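Local coordinates for protein putative gamma-glutamylcyclotransferase YkqA (Bacillus subtilis, PDB 2QIK) that probably acts as a gamma-glutamylcyclotransferase, an acyltransferase that would cyclise gamma-glutamyl groups to 5-oxoproline, at residues Asn2-Val7 / Gly90-Leu95; Ala22-Ile27 / Tyr61-Leu66; Val159-Thr164 / Gly183-Gly188; Tyr163-Thr168 / Ala177-Asp182. All blocks are in the same frame, centred on the assembly; numbering follows the deposited sequence. Where two conformers were deposited one is given.

Contact 1: Asn2-Val7 / Gly90-Leu95; sequences NSLLFV and GIKIAL
Leu95 carries CG opposite its own carbonyl carbon (chi1 -73°), which sends CD1 to within 3.7 Å of Ser3 CB, whereas Leu5 turns CG opposite its backbone N (chi1 173°) and brings CD1 back to 4.0 Å from Leu95 CB, although its CB points away from the other strand. These side chains meet where the two outermost strands of a five-stranded antiparallel sheet come together, a closure consistent with the small beta-barrel of the gamma-glutamylcyclotransferase fold. The evidence is a single bridge, Leu5 with Leu95, between strands whose N-to-C directions differ by 75°. Two backbone bonds straddle Leu5: Leu95 N gives to Leu4 O at 2.9 Å, and Phe6 N gives to Leu95 O at 2.8 Å. Such steep crossing lets the strands share one short stretch of pairing before they diverge. Each strand keeps its regular neighbour through backbone hydrogen bonds, Ser3 and Leu5 with Ala63 and Tyr61, and Ala94 with Val83. Leu4 packs its side chain against the other backbone, CB and CD1 both touching Ile93 O; the Leu4 and Lys92 side chains cross at about a right angle, Leu4 CD1 lying 4.1 Å from Lys92 CD. Ala94 points its CB toward the other strand, where it touches both Leu4 CB (3.9 Å) and Phe6 CB (4.0 Å).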
loop_
_atom_site.group_PDB
_atom_site.type_symbol
_atom_site.label_atom_id
_atom_site.label_comp_id
_atom_site.label_asym_id
_atom_site.label_seq_id
_atom_site.Cartn_x
_atom_site.Cartn_y
_atom_site.Cartn_z
ATOM N N ASN A 2 7.686 4.865 25.474
ATOM C CA ASN A 2 7.596 4.983 23.981
ATOM C C ASN A 2 6.182 5.323 23.648
ATOM O O ASN A 2 5.249 5.000 24.374
ATOM C CB ASN A 2 7.971 3.654 23.280
ATOM C CG ASN A 2 9.390 3.308 23.371
ATOM O OD1 ASN A 2 9.833 2.220 22.939
ATOM N ND2 ASN A 2 10.164 4.249 23.888
ATOM N N SER A 3 6.019 5.954 22.519
ATOM C CA SER A 3 4.695 6.365 22.076
ATOM C C SER A 3 4.517 5.918 20.622
ATOM O O SER A 3 5.405 6.167 19.792
ATOM C CB SER A 3 4.586 7.891 22.075
ATOM O OG SER A 3 4.797 8.436 23.376
ATOM N N LEU A 4 3.342 5.405 20.285
ATOM C CA LEU A 4 2.992 5.228 18.897
ATOM C C LEU A 4 2.807 6.578 18.245
ATOM O O LEU A 4 2.206 7.485 18.811
ATOM C CB LEU A 4 1.778 4.352 18.711
ATOM C CG LEU A 4 1.924 2.948 19.213
ATOM C CD1 LEU A 4 0.565 2.209 19.019
ATOM C CD2 LEU A 4 3.003 2.183 18.474
ATOM N N LEU A 5 3.314 6.691 17.026
ATOM C CA LEU A 5 3.324 7.918 16.242
ATOM C C LEU A 5 2.869 7.626 14.805
ATOM O O LEU A 5 3.443 6.738 14.164
ATOM C CB LEU A 5 4.737 8.492 16.211
ATOM C CG LEU A 5 4.923 9.700 15.275
ATOM C CD1 LEU A 5 4.227 10.903 15.766
ATOM C CD2 LEU A 5 6.404 9.982 15.106
ATOM N N PHE A 6 1.823 8.311 14.386
ATOM C CA PHE A 6 1.320 8.200 13.009
ATOM C C PHE A 6 1.860 9.356 12.202
ATOM O O PHE A 6 1.690 10.518 12.562
ATOM C CB PHE A 6 -0.229 8.240 13.034
ATOM C CG PHE A 6 -0.881 8.245 11.679
ATOM C CD1 PHE A 6 -1.271 9.412 11.091
ATOM C CD2 PHE A 6 -1.111 7.077 10.997
ATOM C CE1 PHE A 6 -1.936 9.428 9.853
ATOM C CE2 PHE A 6 -1.744 7.094 9.778
ATOM C CZ PHE A 6 -2.169 8.237 9.249
ATOM N N VAL A 7 2.548 9.018 11.096
ATOM C CA VAL A 7 3.121 10.016 10.224
ATOM C C VAL A 7 2.515 9.895 8.827
ATOM O O VAL A 7 2.271 8.821 8.322
ATOM C CB VAL A 7 4.683 9.986 10.080
ATOM C CG1 VAL A 7 5.302 10.418 11.449
ATOM C CG2 VAL A 7 5.165 8.586 9.594
ATOM N N GLY A 90 -5.699 -4.302 13.537
ATOM C CA GLY A 90 -6.443 -3.641 14.544
ATOM C C GLY A 90 -6.277 -2.153 14.623
ATOM O O GLY A 90 -5.513 -1.542 13.946
ATOM N N ILE A 91 -7.024 -1.597 15.575
ATOM C CA ILE A 91 -7.071 -0.161 15.809
ATOM C C ILE A 91 -6.128 0.179 16.892
ATOM O O ILE A 91 -6.159 -0.455 17.943
ATOM C CB ILE A 91 -8.565 0.272 15.969
ATOM C CG1 ILE A 91 -9.201 -0.081 14.565
ATOM C CG2 ILE A 91 -8.643 1.718 16.222
ATOM C CD1 ILE A 91 -10.638 0.207 14.347
ATOM N N LYS A 92 -5.330 1.246 16.696
ATOM C CA LYS A 92 -4.241 1.671 17.583
ATOM C C LYS A 92 -4.443 3.133 17.933
ATOM O O LYS A 92 -4.867 3.898 17.093
ATOM C CB LYS A 92 -2.880 1.524 16.844
ATOM C CG LYS A 92 -2.562 0.112 16.472
ATOM C CD LYS A 92 -1.127 -0.036 16.068
ATOM C CE LYS A 92 -0.779 -1.527 15.693
ATOM N NZ LYS A 92 -0.706 -2.468 16.847
ATOM N N ILE A 93 -3.989 3.595 19.072
ATOM C CA ILE A 93 -3.997 5.021 19.389
ATOM C C ILE A 93 -2.563 5.536 19.160
ATOM O O ILE A 93 -1.601 4.996 19.653
ATOM C CB ILE A 93 -4.473 5.281 20.831
ATOM C CG1 ILE A 93 -5.915 4.824 21.015
ATOM C CG2 ILE A 93 -4.310 6.684 21.198
ATOM C CD1 ILE A 93 -6.457 4.886 22.387
ATOM N N ALA A 94 -2.447 6.636 18.426
ATOM C CA ALA A 94 -1.142 7.211 18.086
ATOM C C ALA A 94 -1.167 8.708 18.100
ATOM O O ALA A 94 -2.167 9.328 17.823
ATOM C CB ALA A 94 -0.700 6.678 16.714
ATOM N N LEU A 95 0.013 9.301 18.343
ATOM C CA LEU A 95 0.207 10.717 18.212
ATOM C C LEU A 95 0.196 11.107 16.745
ATOM O O LEU A 95 0.594 10.359 15.861
ATOM C CB LEU A 95 1.595 11.057 18.727
ATOM C CG LEU A 95 1.740 11.001 20.223
ATOM C CD1 LEU A 95 3.229 11.069 20.635
ATOM C CD2 LEU A 95 0.958 12.180 20.889
#

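Contact 2: Ala22-Ile27 / Tyr61-Leu66; sequences AQSACI and YEADEL
Ala25 O is held by two groups of the opposing strand: Glu62 N donates to it at 2.9 Å, nearly in line with the carbonyl (C=O...N 162°), and Tyr61 CA adds a CA-H...O contact at 3.2 Å. Strands 25-34 and 55-63 are neighbours in the five-stranded antiparallel sheet of the gamma-glutamylcyclotransferase-like part, and Cys26 and Tyr61 form a non-hydrogen-bonded pair, so their side chains share one face. With SG opposite the backbone N (chi1 -179°), Cys26 reaches over the Tyr61 ring as a sulfur-aromatic contact, SG standing 4.4 Å from the ring centroid and 25° off its normal; Cys26 CB lies closer still, 3.5 Å from CE2 of Tyr61. Ser24 O meets the same ring in its plane, at the edge. An alanine in place of Tyr61 would probably leave the Cys26 sulfur without its aromatic partner and Glu59, which bonds the phenol OH, without that mate. Ala25 N and Glu62 O are joined through a water instead of directly: it accepts from Ala25 N at 3.0 Å and donates to Glu62 O at 2.8 Å. A second water donates to Ser24 OG, itself bonded to Leu21 O, and accepts from Asp64 N at 2.9 Å; Asp64 is the N-cap of helix 65-74, its OD2 accepting from Cys67 N. Toward the helix, water thus supplies polar partners that strand pairing no longer provides.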
loop_
_atom_site.group_PDB
_atom_site.type_symbol
_atom_site.label_atom_id
_atom_site.label_comp_id
_atom_site.label_asym_id
_atom_site.label_seq_id
_atom_site.Cartn_x
_atom_site.Cartn_y
_atom_site.Cartn_z
ATOM N N ALA A 22 15.002 8.523 13.244
ATOM C CA ALA A 22 16.165 7.708 13.624
ATOM C C ALA A 22 15.810 6.253 13.457
ATOM O O ALA A 22 15.264 5.851 12.445
ATOM C CB ALA A 22 16.690 8.088 14.969
ATOM N N GLN A 23 16.107 5.426 14.449
ATOM C CA GLN A 23 15.867 3.985 14.348
ATOM C C GLN A 23 14.569 3.549 14.955
ATOM O O GLN A 23 14.383 2.354 15.253
ATOM C CB GLN A 23 17.042 3.127 14.827
ATOM C CG GLN A 23 18.397 3.455 14.115
ATOM C CD GLN A 23 18.152 3.333 12.555
ATOM O OE1 GLN A 23 18.050 4.273 11.775
ATOM N NE2 GLN A 23 17.972 2.093 12.154
ATOM N N SER A 24 13.592 4.470 15.103
ATOM C CA SER A 24 12.235 4.073 15.527
ATOM C C SER A 24 11.701 2.925 14.708
ATOM O O SER A 24 11.749 2.938 13.477
ATOM C CB SER A 24 11.273 5.252 15.334
ATOM O OG SER A 24 11.612 6.380 16.098
ATOM N N ALA A 25 11.163 1.921 15.362
ATOM C CA ALA A 25 10.621 0.751 14.707
ATOM C C ALA A 25 9.347 1.147 13.932
ATOM O O ALA A 25 8.507 1.853 14.479
ATOM C CB ALA A 25 10.285 -0.318 15.680
ATOM N N CYS A 26 9.219 0.650 12.708
ATOM C CA CYS A 26 7.975 0.805 11.954
ATOM C C CYS A 26 7.050 -0.341 12.380
ATOM O O CYS A 26 7.381 -1.529 12.174
ATOM C CB CYS A 26 8.218 0.781 10.454
ATOM S SG CYS A 26 6.704 0.993 9.533
ATOM N N ILE A 27 5.954 0.016 13.037
ATOM C CA ILE A 27 4.985 -0.951 13.478
ATOM C C ILE A 27 3.966 -1.305 12.341
ATOM O O ILE A 27 3.552 -2.446 12.213
ATOM C CB ILE A 27 4.289 -0.426 14.740
ATOM C CG1 ILE A 27 5.281 0.027 15.825
ATOM C CG2 ILE A 27 3.327 -1.516 15.289
ATOM C CD1 ILE A 27 6.269 -1.108 16.190
ATOM N N TYR A 61 4.934 4.352 13.750
ATOM C CA TYR A 61 6.235 4.077 14.338
ATOM C C TYR A 61 6.149 4.090 15.851
ATOM O O TYR A 61 5.264 4.695 16.448
ATOM C CB TYR A 61 7.241 5.167 13.886
ATOM C CG TYR A 61 7.622 5.044 12.455
ATOM C CD1 TYR A 61 6.819 5.593 11.471
ATOM C CD2 TYR A 61 8.748 4.371 12.033
ATOM C CE1 TYR A 61 7.070 5.450 10.157
ATOM C CE2 TYR A 61 9.029 4.209 10.707
ATOM C CZ TYR A 61 8.144 4.770 9.738
ATOM O OH TYR A 61 8.434 4.557 8.391
ATOM N N GLU A 62 7.117 3.399 16.471
ATOM C CA GLU A 62 7.268 3.474 17.907
ATOM C C GLU A 62 8.408 4.461 18.226
ATOM O O GLU A 62 9.555 4.196 17.931
ATOM C CB GLU A 62 7.641 2.114 18.419
ATOM C CG GLU A 62 7.938 2.128 19.841
ATOM C CD GLU A 62 6.892 1.747 20.697
ATOM O OE1 GLU A 62 5.802 2.444 20.574
ATOM O OE2 GLU A 62 7.264 0.794 21.532
ATOM N N ALA A 63 8.041 5.619 18.763
ATOM C CA ALA A 63 8.921 6.730 19.006
ATOM C C ALA A 63 9.280 6.867 20.457
ATOM O O ALA A 63 8.393 6.952 21.317
ATOM C CB ALA A 63 8.305 8.000 18.523
ATOM N N ASP A 64 10.579 6.951 20.762
ATOM C CA ASP A 64 10.963 7.211 22.133
ATOM C C ASP A 64 10.790 8.687 22.529
ATOM O O ASP A 64 10.484 9.527 21.690
ATOM C CB ASP A 64 12.329 6.591 22.439
ATOM C CG ASP A 64 13.450 7.236 21.721
ATOM O OD1 ASP A 64 14.574 6.694 21.838
ATOM O OD2 ASP A 64 13.363 8.307 21.096
ATOM N N GLU A 65 11.016 9.034 23.824
ATOM C CA GLU A 65 10.847 10.413 24.275
ATOM C C GLU A 65 11.762 11.361 23.551
ATOM O O GLU A 65 11.371 12.477 23.228
ATOM C CB GLU A 65 11.055 10.534 25.765
ATOM C CG GLU A 65 9.941 9.895 26.550
ATOM C CD GLU A 65 10.058 10.126 28.067
ATOM O OE1 GLU A 65 9.747 9.219 28.778
ATOM O OE2 GLU A 65 10.350 11.197 28.529
ATOM N N LEU A 66 13.013 10.969 23.315
ATOM C CA LEU A 66 13.971 11.791 22.593
ATOM C C LEU A 66 13.414 12.153 21.231
ATOM O O LEU A 66 13.483 13.282 20.812
ATOM C CB LEU A 66 15.336 11.059 22.538
ATOM C CG LEU A 66 16.416 11.760 21.705
ATOM C CD1 LEU A 66 17.831 11.406 22.182
ATOM C CD2 LEU A 66 16.331 11.429 20.254
HETATM O O HOH W 1 12.562 6.324 18.686
HETATM O O HOH W 2 11.320 2.003 18.312
#

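Contact 3: Val159-Thr164 / Gly183-Gly188; sequences VLKGYT and GGTTEG
Val159-Lys161 and Thr185-Gly188 run antiparallel, their directions 154° apart, with Leu160 and Thr186 as a hydrogen-bonded pair: Leu160 N to Thr186 O is 2.9 Å and Thr186 N to Leu160 O 3.1 Å. They are neighbouring strands of a three-stranded antiparallel sheet, and the hairpin 164-180 is inserted between them in the chain. At its root the chain bends through glycines. Gly162 N reaches Gly184 O at 2.8 Å through a bent bond (134° at the hydrogen), and Gly183 N returns one to Gly162 O at 3.0 Å from well above the carbonyl plane. Gly162 and Gly183 both have positive phi values at which a CB would press on the preceding carbonyl, and a CB on Gly184 would collide with Thr164 OG1. Of the side chains, Thr186 contributes the largest share. Its OG1 stands opposite the backbone N (chi1 -159°) and bonds to Thr165 OG1, leaving CG2 to fit between Leu160 CB at 4.1 Å and Tyr163 CB at 4.2 Å. On the other face, Val159 lies loosely beside Glu187, whose carboxylate bonds to Ser260. The Tyr163 OH bonds to Glu29 and Gln30, residues of strand 25-34. Thr164 OG1, hydrogen-bonded to Asp182 OD2, rests 3.4 Å from Gly184 CA, and a water that accepts from Thr185 N at 3.1 Å gives this hydroxyl a weak bond.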
loop_
_atom_site.group_PDB
_atom_site.type_symbol
_atom_site.label_atom_id
_atom_site.label_comp_id
_atom_site.label_asym_id
_atom_site.label_seq_id
_atom_site.Cartn_x
_atom_site.Cartn_y
_atom_site.Cartn_z
ATOM N N VAL A 159 10.356 -10.269 -3.676
ATOM C CA VAL A 159 9.979 -10.767 -2.386
ATOM C C VAL A 159 9.556 -9.563 -1.532
ATOM O O VAL A 159 10.254 -8.526 -1.512
ATOM C CB VAL A 159 11.113 -11.529 -1.754
ATOM C CG1 VAL A 159 10.803 -11.906 -0.345
ATOM C CG2 VAL A 159 11.465 -12.809 -2.518
ATOM N N LEU A 160 8.453 -9.749 -0.775
ATOM C CA LEU A 160 7.938 -8.717 0.131
ATOM C C LEU A 160 7.792 -9.312 1.519
ATOM O O LEU A 160 6.898 -10.123 1.774
ATOM C CB LEU A 160 6.599 -8.157 -0.376
ATOM C CG LEU A 160 5.971 -7.102 0.542
ATOM C CD1 LEU A 160 6.829 -5.866 0.833
ATOM C CD2 LEU A 160 4.687 -6.615 -0.071
ATOM N N LYS A 161 8.614 -8.844 2.443
ATOM C CA LYS A 161 8.591 -9.282 3.835
ATOM C C LYS A 161 7.479 -8.548 4.574
ATOM O O LYS A 161 7.323 -7.341 4.374
ATOM C CB LYS A 161 9.913 -8.831 4.479
ATOM C CG LYS A 161 11.143 -9.434 3.743
ATOM C CD LYS A 161 12.242 -9.882 4.667
ATOM C CE LYS A 161 13.240 -10.886 4.022
ATOM N NZ LYS A 161 12.585 -11.951 3.158
ATOM N N GLY A 162 6.730 -9.228 5.401
ATOM C CA GLY A 162 5.773 -8.659 6.294
ATOM C C GLY A 162 4.315 -8.755 5.922
ATOM O O GLY A 162 3.441 -8.309 6.657
ATOM N N TYR A 163 4.059 -9.285 4.735
ATOM C CA TYR A 163 2.716 -9.359 4.139
ATOM C C TYR A 163 2.414 -10.766 3.699
ATOM O O TYR A 163 3.339 -11.489 3.296
ATOM C CB TYR A 163 2.642 -8.452 2.912
ATOM C CG TYR A 163 2.802 -6.972 3.184
ATOM C CD1 TYR A 163 4.042 -6.405 3.433
ATOM C CD2 TYR A 163 1.742 -6.129 3.097
ATOM C CE1 TYR A 163 4.208 -5.080 3.648
ATOM C CE2 TYR A 163 1.870 -4.772 3.261
ATOM C CZ TYR A 163 3.063 -4.238 3.573
ATOM O OH TYR A 163 3.231 -2.877 3.767
ATOM N N THR A 164 1.159 -11.133 3.723
ATOM C CA THR A 164 0.609 -12.344 3.133
ATOM C C THR A 164 -0.391 -12.042 2.092
ATOM O O THR A 164 -1.225 -11.180 2.247
ATOM C CB THR A 164 -0.090 -13.187 4.218
ATOM O OG1 THR A 164 0.806 -13.403 5.327
ATOM C CG2 THR A 164 -0.517 -14.545 3.683
ATOM N N GLY A 183 2.640 -9.913 9.021
ATOM C CA GLY A 183 3.935 -10.472 9.432
ATOM C C GLY A 183 4.334 -11.678 8.625
ATOM O O GLY A 183 5.326 -12.316 8.973
ATOM N N GLY A 184 3.564 -12.083 7.629
ATOM C CA GLY A 184 3.905 -13.205 6.766
ATOM C C GLY A 184 4.985 -12.749 5.763
ATOM O O GLY A 184 5.674 -11.728 5.910
ATOM N N THR A 185 5.167 -13.545 4.733
ATOM C CA THR A 185 6.060 -13.201 3.597
ATOM C C THR A 185 5.364 -13.602 2.337
ATOM O O THR A 185 4.622 -14.580 2.320
ATOM C CB THR A 185 7.442 -13.924 3.735
ATOM O OG1 THR A 185 8.347 -13.315 2.832
ATOM C CG2 THR A 185 7.431 -15.343 3.178
ATOM N N THR A 186 5.532 -12.825 1.296
ATOM C CA THR A 186 4.942 -13.126 0.033
ATOM C C THR A 186 5.821 -12.782 -1.155
ATOM O O THR A 186 6.929 -12.260 -0.956
ATOM C CB THR A 186 3.562 -12.473 -0.005
ATOM O OG1 THR A 186 2.773 -13.147 -1.014
ATOM C CG2 THR A 186 3.590 -10.972 -0.291
ATOM N N GLU A 187 5.354 -13.111 -2.369
ATOM C CA GLU A 187 6.065 -12.851 -3.593
ATOM C C GLU A 187 5.118 -12.234 -4.596
ATOM O O GLU A 187 3.905 -12.456 -4.558
ATOM C CB GLU A 187 6.690 -14.159 -4.210
ATOM C CG GLU A 187 7.635 -14.913 -3.306
ATOM C CD GLU A 187 8.397 -16.005 -4.043
ATOM O OE1 GLU A 187 8.302 -16.122 -5.284
ATOM O OE2 GLU A 187 9.081 -16.769 -3.314
ATOM N N GLY A 188 5.729 -11.511 -5.526
ATOM C CA GLY A 188 5.005 -11.000 -6.688
ATOM C C GLY A 188 5.975 -10.674 -7.783
ATOM O O GLY A 188 7.156 -11.016 -7.699
HETATM O O HOH W 3 3.189 -15.862 5.072
#

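Contact 4: Tyr163-Thr168 / Ala177-Asp182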
loop_
_atom_site.group_PDB
_atom_site.type_symbol
_atom_site.label_atom_id
_atom_site.label_comp_id
_atom_site.label_asym_id
_atom_site.label_seq_id
_atom_site.Cartn_x
_atom_site.Cartn_y
_atom_site.Cartn_z
ATOM N N TYR A 163 4.059 -9.285 4.735
ATOM C CA TYR A 163 2.716 -9.359 4.139
ATOM C C TYR A 163 2.414 -10.766 3.699
ATOM O O TYR A 163 3.339 -11.489 3.296
ATOM C CB TYR A 163 2.642 -8.452 2.912
ATOM C CG TYR A 163 2.802 -6.972 3.184
ATOM C CD1 TYR A 163 4.042 -6.405 3.433
ATOM C CD2 TYR A 163 1.742 -6.129 3.097
ATOM C CE1 TYR A 163 4.208 -5.080 3.648
ATOM C CE2 TYR A 163 1.870 -4.772 3.261
ATOM C CZ TYR A 163 3.063 -4.238 3.573
ATOM O OH TYR A 163 3.231 -2.877 3.767
ATOM N N THR A 164 1.159 -11.133 3.723
ATOM C CA THR A 164 0.609 -12.344 3.133
ATOM C C THR A 164 -0.391 -12.042 2.092
ATOM O O THR A 164 -1.225 -11.180 2.247
ATOM C CB THR A 164 -0.090 -13.187 4.218
ATOM O OG1 THR A 164 0.806 -13.403 5.327
ATOM C CG2 THR A 164 -0.517 -14.545 3.683
ATOM N N THR A 165 -0.320 -12.780 0.987
ATOM C CA THR A 165 -1.351 -12.662 -0.059
ATOM C C THR A 165 -2.614 -13.392 0.410
ATOM O O THR A 165 -2.596 -14.581 0.741
ATOM C CB THR A 165 -0.863 -13.211 -1.396
ATOM O OG1 THR A 165 0.274 -12.484 -1.828
ATOM C CG2 THR A 165 -1.913 -13.104 -2.480
ATOM N N ARG A 166 -3.705 -12.636 0.480
ATOM C CA ARG A 166 -4.964 -13.145 1.006
ATOM C C ARG A 166 -6.124 -12.652 0.183
ATOM O O ARG A 166 -6.011 -11.662 -0.509
ATOM C CB ARG A 166 -5.121 -12.672 2.440
ATOM C CG ARG A 166 -4.146 -13.240 3.387
ATOM C CD ARG A 166 -4.570 -13.056 4.818
ATOM N NE ARG A 166 -3.550 -13.500 5.766
ATOM C CZ ARG A 166 -3.402 -14.786 6.124
ATOM N NH1 ARG A 166 -4.235 -15.714 5.691
ATOM N NH2 ARG A 166 -2.446 -15.115 6.939
ATOM N N PHE A 167 -7.251 -13.342 0.236
ATOM C CA PHE A 167 -8.361 -13.138 -0.680
ATOM C C PHE A 167 -9.500 -12.454 0.082
ATOM O O PHE A 167 -10.451 -13.106 0.500
ATOM C CB PHE A 167 -8.729 -14.470 -1.325
ATOM C CG PHE A 167 -7.626 -14.914 -2.199
ATOM C CD1 PHE A 167 -6.474 -15.496 -1.708
ATOM C CD2 PHE A 167 -7.682 -14.587 -3.528
ATOM C CE1 PHE A 167 -5.394 -15.721 -2.559
ATOM C CE2 PHE A 167 -6.655 -14.861 -4.375
ATOM C CZ PHE A 167 -5.501 -15.373 -3.895
ATOM N N THR A 168 -9.335 -11.139 0.293
ATOM C CA THR A 168 -10.151 -10.393 1.221
ATOM C C THR A 168 -11.182 -9.477 0.553
ATOM O O THR A 168 -11.987 -8.879 1.276
ATOM C CB THR A 168 -9.268 -9.524 2.090
ATOM O OG1 THR A 168 -8.693 -8.531 1.262
ATOM C CG2 THR A 168 -8.156 -10.262 2.794
ATOM N N ALA A 177 -7.791 -10.895 -4.701
ATOM C CA ALA A 177 -6.578 -10.864 -3.933
ATOM C C ALA A 177 -6.288 -9.526 -3.261
ATOM O O ALA A 177 -6.755 -8.488 -3.672
ATOM C CB ALA A 177 -5.415 -11.279 -4.754
ATOM N N ASP A 178 -5.424 -9.609 -2.298
ATOM C CA ASP A 178 -5.018 -8.531 -1.404
ATOM C C ASP A 178 -3.691 -8.934 -0.794
ATOM O O ASP A 178 -3.304 -10.096 -0.892
ATOM C CB ASP A 178 -6.038 -8.324 -0.281
ATOM C CG ASP A 178 -5.832 -7.098 0.564
ATOM O OD1 ASP A 178 -5.222 -6.084 0.089
ATOM O OD2 ASP A 178 -6.417 -7.069 1.682
HETATM N N MSE A 179 -3.011 -8.002 -0.183
HETATM C CA MSE A 179 -1.931 -8.339 0.741
HETATM C C MSE A 179 -2.205 -7.747 2.102
HETATM O O MSE A 179 -2.513 -6.575 2.221
HETATM C CB MSE A 179 -0.572 -7.841 0.276
HETATM C CG MSE A 179 -0.158 -8.446 -1.088
HETATM SE SE MSE A 179 1.651 -8.054 -1.466
HETATM C CE MSE A 179 1.494 -6.172 -1.578
ATOM N N LEU A 180 -2.183 -8.592 3.111
ATOM C CA LEU A 180 -2.434 -8.178 4.492
ATOM C C LEU A 180 -1.130 -8.029 5.207
ATOM O O LEU A 180 -0.281 -8.926 5.136
ATOM C CB LEU A 180 -3.260 -9.200 5.207
ATOM C CG LEU A 180 -3.923 -8.808 6.532
ATOM C CD1 LEU A 180 -4.959 -7.744 6.293
ATOM C CD2 LEU A 180 -4.562 -10.020 7.210
ATOM N N GLU A 181 -0.914 -6.898 5.901
ATOM C CA GLU A 181 0.351 -6.653 6.622
ATOM C C GLU A 181 0.254 -7.340 7.981
ATOM O O GLU A 181 -0.001 -6.725 9.004
ATOM C CB GLU A 181 0.566 -5.161 6.779
ATOM C CG GLU A 181 1.957 -4.813 7.238
ATOM C CD GLU A 181 2.150 -3.375 7.585
ATOM O OE1 GLU A 181 1.214 -2.571 7.474
ATOM O OE2 GLU A 181 3.298 -3.008 7.915
ATOM N N ASP A 182 0.472 -8.658 7.972
ATOM C CA ASP A 182 0.249 -9.522 9.117
ATOM C C ASP A 182 1.481 -10.255 9.589
ATOM O O ASP A 182 1.389 -11.159 10.440
ATOM C CB ASP A 182 -0.895 -10.505 8.839
ATOM C CG ASP A 182 -0.607 -11.498 7.738
ATOM O OD1 ASP A 182 -1.570 -12.314 7.440
ATOM O OD2 ASP A 182 0.557 -11.524 7.207
#
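Asp182 OD1 accepts two bonds from Arg166, NE at 2.9 Å and NH2 at 3.0 Å, a side-on salt bridge reaching one oxygen from opposite faces of the carboxylate plane. The oxygen lies in the guanidinium plane, yet the two flat groups stand 76° apart. Asp182 OD2 takes the Thr164 hydroxyl, OG1 at 2.7 Å, on its syn lone pair, and also accepts from Gly184 N. What places the carboxylate there is a chi1 of 65°, setting CG between the backbone N and the carbonyl carbon. Thr164 CG2 lies over one face of the guanidinium, toward its rim, and Arg166 NH1 has a second acid, Glu240. Behind these groups lies a beta hairpin, strands 164-171 and 174-180, in which Thr164 and Leu180 form a hydrogen-bonded pair: Thr164 N to Leu180 O is 3.0 Å, Leu180 N to Thr164 O 2.9 Å. Toward the hairpin turn, Thr168 OG1 gives to Asp178 OD2 at 2.7 Å from above the carboxylate plane, and Lys237 NZ forms a salt bridge with the same oxygen. At the opposite end Glu181, centre of an inverse gamma turn, lays CG over the Tyr163 ring as a CH-pi contact, 4.1 Å from the centroid. Ala177 CB sits 3.8 Å from Phe167 CE2, near a citrate probably from the crystallisation liquor. An asparagine at Asp182 removes the negative charge and would probably leave the Arg166 guanidinium without its mate on this side and freer to turn. One charge pair, Arg166 with Asp182, thus ties the hairpin's end, and each acid oxygen meeting a threonine hydroxyl serves a further donor.

Overall arrangement
The contacts fall into two pairs. Contact 2 is nested in the loop closed by contact 1; their centres are 10 Å apart, and they join directly, with Ser3 N probably bonded to Ala63 O at 2.8 Å. Contacts 3 and 4, centres 9 Å apart, share Tyr163 and Thr164 and meet through Thr165 OG1 and Thr186 OG1 at 2.7 Å. Between the pairs the centres lie 22 to 25 Å apart, though the nearest atoms of contacts 2 and 4 are about 4 Å apart. The substrate site inferred by similarity belongs to the first pair: the Phe6 side chain is about 4 Å from that of Tyr8, and the Tyr61 side chain about 7 Å from that of Leu11.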